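Local coordinates for interpain A (Prevotella intermedia, PDB 3BB7), which probably cleaves proteins as a C10-family cysteine protease, here in zymogen form with its prodomain joined to the catalytic domain, at residues Glu225-Ala230 with Gln311-Gly316; Thr91-Gln96 with Lys167-Gly172. The protein carries 1 engineered substitution. All blocks are in the same frame, centred on the assembly; numbering follows the deposited sequence.

Contact 1. Residues Glu225-Ala230 with Gln311-Gly316; sequences EYITRA and QDMVRG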
loop_
_atom_site.group_PDB
_atom_site.type_symbol
_atom_site.label_atom_id
_atom_site.label_comp_id
_atom_site.label_asym_id
_atom_site.label_seq_id
_atom_site.Cartn_x
_atom_site.Cartn_y
_atom_site.Cartn_z
ATOM N N GLU A 225 -0.953 -5.478 14.598
ATOM C CA GLU A 225 0.469 -5.670 14.911
ATOM C C GLU A 225 1.307 -5.559 13.648
ATOM O O GLU A 225 0.871 -5.926 12.564
ATOM C CB GLU A 225 0.675 -7.020 15.632
ATOM C CG GLU A 225 0.263 -8.184 14.766
ATOM C CD GLU A 225 0.866 -9.503 15.202
ATOM O OE1 GLU A 225 0.329 -10.547 14.794
ATOM O OE2 GLU A 225 1.856 -9.492 15.965
ATOM N N TYR A 226 2.518 -5.047 13.800
ATOM C CA TYR A 226 3.447 -4.909 12.704
ATOM C C TYR A 226 4.406 -6.102 12.731
ATOM O O TYR A 226 4.865 -6.504 13.808
ATOM C CB TYR A 226 4.205 -3.566 12.894
ATOM C CG TYR A 226 5.701 -3.543 12.620
ATOM C CD1 TYR A 226 6.625 -3.489 13.665
ATOM C CD2 TYR A 226 6.179 -3.551 11.317
ATOM C CE1 TYR A 226 7.980 -3.469 13.406
ATOM C CE2 TYR A 226 7.545 -3.501 11.040
ATOM C CZ TYR A 226 8.430 -3.476 12.087
ATOM O OH TYR A 226 9.774 -3.443 11.795
ATOM N N ILE A 227 4.687 -6.661 11.556
ATOM C CA ILE A 227 5.740 -7.692 11.419
ATOM C C ILE A 227 6.634 -7.342 10.240
ATOM O O ILE A 227 6.208 -6.617 9.331
ATOM C CB ILE A 227 5.131 -9.106 11.281
ATOM C CG1 ILE A 227 4.269 -9.254 10.012
ATOM C CG2 ILE A 227 4.353 -9.477 12.589
ATOM C CD1 ILE A 227 3.829 -10.696 9.769
ATOM N N THR A 228 7.871 -7.830 10.261
ATOM C CA THR A 228 8.793 -7.493 9.190
ATOM C C THR A 228 9.303 -8.741 8.459
ATOM O O THR A 228 9.540 -9.788 9.069
ATOM C CB THR A 228 9.909 -6.591 9.688
ATOM O OG1 THR A 228 10.558 -5.949 8.565
ATOM C CG2 THR A 228 10.913 -7.366 10.476
ATOM N N ARG A 229 9.416 -8.625 7.132
ATOM C CA ARG A 229 9.677 -9.807 6.314
ATOM C C ARG A 229 11.008 -10.475 6.606
ATOM O O ARG A 229 11.113 -11.683 6.474
ATOM C CB ARG A 229 9.572 -9.477 4.819
ATOM C CG ARG A 229 9.551 -10.747 3.990
ATOM C CD ARG A 229 9.276 -10.437 2.537
ATOM N NE ARG A 229 9.492 -11.641 1.749
ATOM C CZ ARG A 229 8.987 -11.851 0.532
ATOM N NH1 ARG A 229 8.215 -10.936 -0.065
ATOM N NH2 ARG A 229 9.243 -13.002 -0.084
ATOM N N ALA A 230 12.014 -9.702 7.018
ATOM C CA ALA A 230 13.329 -10.270 7.271
ATOM C C ALA A 230 13.307 -11.366 8.335
ATOM O O ALA A 230 14.196 -12.205 8.361
ATOM C CB ALA A 230 14.302 -9.183 7.670
ATOM N N GLN A 311 10.113 -4.288 3.733
ATOM C CA GLN A 311 8.818 -4.970 3.628
ATOM C C GLN A 311 8.300 -5.325 5.000
ATOM O O GLN A 311 8.818 -6.231 5.659
ATOM C CB GLN A 311 8.917 -6.247 2.795
ATOM C CG GLN A 311 9.213 -6.015 1.330
ATOM C CD GLN A 311 9.298 -7.326 0.584
ATOM O OE1 GLN A 311 8.269 -7.958 0.276
ATOM N NE2 GLN A 311 10.518 -7.748 0.275
ATOM N N ASP A 312 7.315 -4.550 5.425
ATOM C CA ASP A 312 6.652 -4.712 6.697
ATOM C C ASP A 312 5.175 -4.895 6.390
ATOM O O ASP A 312 4.695 -4.469 5.328
ATOM C CB ASP A 312 6.787 -3.443 7.550
ATOM C CG ASP A 312 8.221 -2.972 7.698
ATOM O OD1 ASP A 312 8.450 -1.739 7.630
ATOM O OD2 ASP A 312 9.118 -3.821 7.867
ATOM N N MET A 313 4.438 -5.518 7.298
ATOM C CA MET A 313 2.987 -5.546 7.153
ATOM C C MET A 313 2.357 -5.228 8.482
ATOM O O MET A 313 2.924 -5.506 9.549
ATOM C CB MET A 313 2.479 -6.876 6.565
ATOM C CG MET A 313 2.290 -8.013 7.517
ATOM S SD MET A 313 1.272 -9.433 6.950
ATOM C CE MET A 313 2.322 -10.067 5.640
ATOM N N VAL A 314 1.148 -4.693 8.425
ATOM C CA VAL A 314 0.332 -4.576 9.627
ATOM C C VAL A 314 -0.801 -5.546 9.411
ATOM O O VAL A 314 -1.568 -5.398 8.429
ATOM C CB VAL A 314 -0.190 -3.155 9.869
ATOM C CG1 VAL A 314 -1.086 -3.169 11.091
ATOM C CG2 VAL A 314 0.964 -2.196 10.065
ATOM N N ARG A 315 -0.885 -6.552 10.284
ATOM C CA ARG A 315 -1.978 -7.507 10.254
ATOM C C ARG A 315 -2.811 -7.318 11.525
ATOM O O ARG A 315 -2.433 -6.538 12.419
ATOM C CB ARG A 315 -1.439 -8.936 10.087
ATOM C CG ARG A 315 -0.681 -9.470 11.267
ATOM C CD ARG A 315 -0.166 -10.893 10.989
ATOM N NE ARG A 315 0.725 -11.273 12.074
ATOM C CZ ARG A 315 1.252 -12.482 12.217
ATOM N NH1 ARG A 315 0.945 -13.443 11.347
ATOM N NH2 ARG A 315 2.087 -12.715 13.228
ATOM N N GLY A 316 -3.964 -7.986 11.607
ATOM C CA GLY A 316 -4.815 -7.878 12.791
ATOM C C GLY A 316 -5.813 -6.738 12.727
ATOM O O GLY A 316 -6.385 -6.376 13.735
HETATM O O HOH W 1 10.754 -2.269 9.639
#
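Two groups converge on Asp312 OD2. The hydroxyl Thr228 OG1 donates to it over 2.7 Å, nearly in line with the C-O bond. A water oxygen donates to Asp312 OD2 at 2.9 Å; the same water bonds to Tyr226 OH. Thr228 and Asp312 face each other as a pair and their side chains run alongside; with OG1 opposite the backbone N of Thr228 (chi1 -163°), the hydroxyl lies on the carboxylate side. The edge of the Tyr226 ring also borders the carboxylate, CE2 lying 3.5 Å from Asp312 CG with the planes almost perpendicular. Helix 208-218 covers this face of the sheet.

Strands 225-228 and 312-315 are antiparallel neighbours at the border of the long sheet, where 225-228 is outermost. The evidence is two hydrogen-bonded pairs, Glu225-Arg315 and Ile227-Met313, alternating with the non-hydrogen-bonded pairs Tyr226-Val314 and Thr228-Asp312. On the other face, Ile227 CG1 presses on Met313 CG at 3.4 Å, tighter than usual carbon contact, and Trp237 of helix 234-246 packs on both. Ile227 CD1 also sits over the centre of one face of the Arg315 guanidinium, whose NE makes a salt bridge to Glu225 OE1 at 2.8 Å, although the N-H is poorly aligned (126°).

Past the strand end, Arg229 N bonds to Gln311 O and Arg229 NH1 reaches Gln311 OE1 at 3.0 Å, about 22° out of the guanidinium plane. The Gln311 side chain lies about 6 Å from that of His267, the predicted proton acceptor. Its amide oxygen also bonds to Tyr253 OH, while Ile296 O takes NH1 and Asp234 pairs with NH2.

Contact 2. Residues Thr91-Gln96 with Lys167-Gly172; sequences TTTWGQ and KDNYSG. Unlike the reference sequence in segment 167-172: Asn169 (reference Asp).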
loop_
_atom_site.group_PDB
_atom_site.type_symbol
_atom_site.label_atom_id
_atom_site.label_comp_id
_atom_site.label_asym_id
_atom_site.label_seq_id
_atom_site.Cartn_x
_atom_site.Cartn_y
_atom_site.Cartn_z
ATOM N N THR A 91 -12.732 -1.477 -3.094
ATOM C CA THR A 91 -13.391 -0.811 -4.238
ATOM C C THR A 91 -12.901 0.630 -4.432
ATOM O O THR A 91 -13.288 1.306 -5.391
ATOM C CB THR A 91 -14.915 -0.796 -4.038
ATOM O OG1 THR A 91 -15.232 -0.210 -2.770
ATOM C CG2 THR A 91 -15.448 -2.257 -4.078
ATOM N N THR A 92 -12.057 1.097 -3.510
ATOM C CA THR A 92 -11.609 2.473 -3.536
ATOM C C THR A 92 -10.335 2.615 -4.379
ATOM O O THR A 92 -9.567 1.660 -4.557
ATOM C CB THR A 92 -11.308 2.970 -2.118
ATOM O OG1 THR A 92 -10.439 2.031 -1.454
ATOM C CG2 THR A 92 -12.580 3.132 -1.329
ATOM N N THR A 93 -10.119 3.820 -4.899
ATOM C CA THR A 93 -8.899 4.143 -5.603
ATOM C C THR A 93 -8.335 5.443 -5.047
ATOM O O THR A 93 -8.209 6.447 -5.742
ATOM C CB THR A 93 -9.120 4.240 -7.132
ATOM O OG1 THR A 93 -10.279 5.034 -7.403
ATOM C CG2 THR A 93 -9.296 2.850 -7.720
ATOM N N TRP A 94 -7.997 5.419 -3.765
ATOM C CA TRP A 94 -7.613 6.653 -3.092
ATOM C C TRP A 94 -6.162 7.057 -3.320
ATOM O O TRP A 94 -5.379 6.277 -3.883
ATOM C CB TRP A 94 -7.954 6.540 -1.599
ATOM C CG TRP A 94 -9.455 6.477 -1.364
ATOM C CD1 TRP A 94 -10.444 6.671 -2.295
ATOM C CD2 TRP A 94 -10.118 6.268 -0.116
ATOM N NE1 TRP A 94 -11.690 6.606 -1.702
ATOM C CE2 TRP A 94 -11.519 6.332 -0.371
ATOM C CE3 TRP A 94 -9.677 5.974 1.193
ATOM C CZ2 TRP A 94 -12.475 6.124 0.625
ATOM C CZ3 TRP A 94 -10.627 5.797 2.197
ATOM C CH2 TRP A 94 -12.016 5.863 1.901
ATOM N N GLY A 95 -5.818 8.285 -2.936
ATOM C CA GLY A 95 -4.493 8.814 -3.160
ATOM C C GLY A 95 -4.076 9.706 -2.001
ATOM O O GLY A 95 -4.597 9.554 -0.871
ATOM N N GLN A 96 -3.144 10.629 -2.256
ATOM C CA GLN A 96 -2.528 11.403 -1.176
ATOM C C GLN A 96 -2.738 12.912 -1.297
ATOM O O GLN A 96 -2.380 13.659 -0.368
ATOM C CB GLN A 96 -1.018 11.156 -1.142
ATOM C CG GLN A 96 -0.606 9.731 -0.812
ATOM C CD GLN A 96 0.872 9.645 -0.487
ATOM O OE1 GLN A 96 1.420 10.523 0.185
ATOM N NE2 GLN A 96 1.529 8.560 -0.947
ATOM N N LYS A 167 -16.597 7.986 -0.790
ATOM C CA LYS A 167 -16.739 7.616 -2.183
ATOM C C LYS A 167 -15.599 6.697 -2.607
ATOM O O LYS A 167 -14.482 6.811 -2.091
ATOM C CB LYS A 167 -16.757 8.915 -3.009
ATOM C CG LYS A 167 -17.211 8.843 -4.416
ATOM C CD LYS A 167 -17.549 10.265 -4.934
ATOM C CE LYS A 167 -18.367 10.211 -6.206
ATOM N NZ LYS A 167 -19.057 8.923 -6.457
ATOM N N ASP A 168 -15.867 5.817 -3.581
ATOM C CA ASP A 168 -14.824 4.928 -4.086
ATOM C C ASP A 168 -13.749 5.741 -4.813
ATOM O O ASP A 168 -12.574 5.474 -4.654
ATOM C CB ASP A 168 -15.401 3.886 -5.035
ATOM C CG ASP A 168 -16.048 2.742 -4.309
ATOM O OD1 ASP A 168 -15.803 2.566 -3.080
ATOM O OD2 ASP A 168 -16.799 2.005 -4.993
ATOM N N ASN A 169 -14.171 6.737 -5.596
ATOM C CA ASN A 169 -13.307 7.421 -6.570
ATOM C C ASN A 169 -13.516 8.929 -6.368
ATOM O O ASN A 169 -14.633 9.397 -6.437
ATOM C CB ASN A 169 -13.800 6.996 -7.974
ATOM C CG ASN A 169 -12.954 7.538 -9.119
ATOM O OD1 ASN A 169 -12.033 8.358 -8.935
ATOM N ND2 ASN A 169 -13.273 7.072 -10.341
ATOM N N TYR A 170 -12.446 9.677 -6.143
ATOM C CA TYR A 170 -12.520 11.122 -5.999
ATOM C C TYR A 170 -11.797 11.839 -7.150
ATOM O O TYR A 170 -11.488 13.015 -7.030
ATOM C CB TYR A 170 -11.891 11.576 -4.675
ATOM C CG TYR A 170 -12.734 11.274 -3.445
ATOM C CD1 TYR A 170 -12.581 10.055 -2.753
ATOM C CD2 TYR A 170 -13.657 12.203 -2.965
ATOM C CE1 TYR A 170 -13.336 9.762 -1.616
ATOM C CE2 TYR A 170 -14.434 11.921 -1.814
ATOM C CZ TYR A 170 -14.259 10.696 -1.143
ATOM O OH TYR A 170 -15.018 10.405 -0.031
ATOM N N SER A 171 -11.543 11.140 -8.256
ATOM C CA SER A 171 -10.827 11.756 -9.380
ATOM C C SER A 171 -11.719 12.569 -10.292
ATOM O O SER A 171 -11.219 13.202 -11.248
ATOM C CB SER A 171 -10.118 10.686 -10.209
ATOM O OG SER A 171 -11.070 9.841 -10.825
ATOM N N GLY A 172 -13.026 12.531 -10.069
ATOM C CA GLY A 172 -13.923 13.377 -10.835
ATOM C C GLY A 172 -14.767 14.164 -9.868
ATOM O O GLY A 172 -14.250 14.982 -9.078
HETATM O O HOH W 2 -12.680 3.383 -7.263
HETATM O O HOH W 3 -10.100 8.159 -7.082
#
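Lys167 offers its carbonyl O to Trp94 NE1 at 2.8 Å. The acceptor lies within 2° of the indole plane, so it meets the ring edge-on, while Thr92 CG2 covers one indole face. Next, Asp168 uses both backbone and side chain: its O accepts from Thr93 N at 3.0 Å, and its OD1 takes the hydroxyl Thr91 OG1 at 2.9 Å from above the carboxylate plane. One water donates to Thr91 O and, weakly, to Asp168 O, and also bonds to Thr93 OG1.

Asn169, which differs from the reference sequence, has CG anti to its backbone N (chi1 -176°), a position from which OD1 accepts from Ser171 N, in an Asx turn, and from Ser171 OG. A second water donates to this OD1 and to Thr93 O, and accepts from Tyr170 N. Tyr170 meets the indole obliquely, its CE1 3.6 Å from Trp94 NE1 and its plane at 58° to the five-membered ring; its OH bonds to Lys167 N and Glu178 O.

Both segments are loops of the C10 catalytic domain. With three direct hydrogen bonds and two bridging waters, the contact is chiefly polar, and the in-plane bond at NE1 constrains how the buried indole can rotate.

How the contacts relate
From the N terminus the chain first runs through the Spi-inhibitor-like prodomain region, which includes much of helix 49-68. Contact 2 then opens at 91-96 and closes at 167-172, a 70-residue excursion through helix 116-128 and the hairpin 138-142/150-154. It joins two loops, the second leading into helix 176-192. Contact 1 opens later, at 225-230, and closes at 311-316, after 80 residues carrying helix 234-246 and four strands of the long sheet. It joins outermost strand 225-228 to 312-315, the chain's last strand, which also pairs with 251-255. The loops are in series, neither nested nor crossed. The centres of contacts 1 and 2 are about 25 Å apart, on opposite sides of the chain's centre.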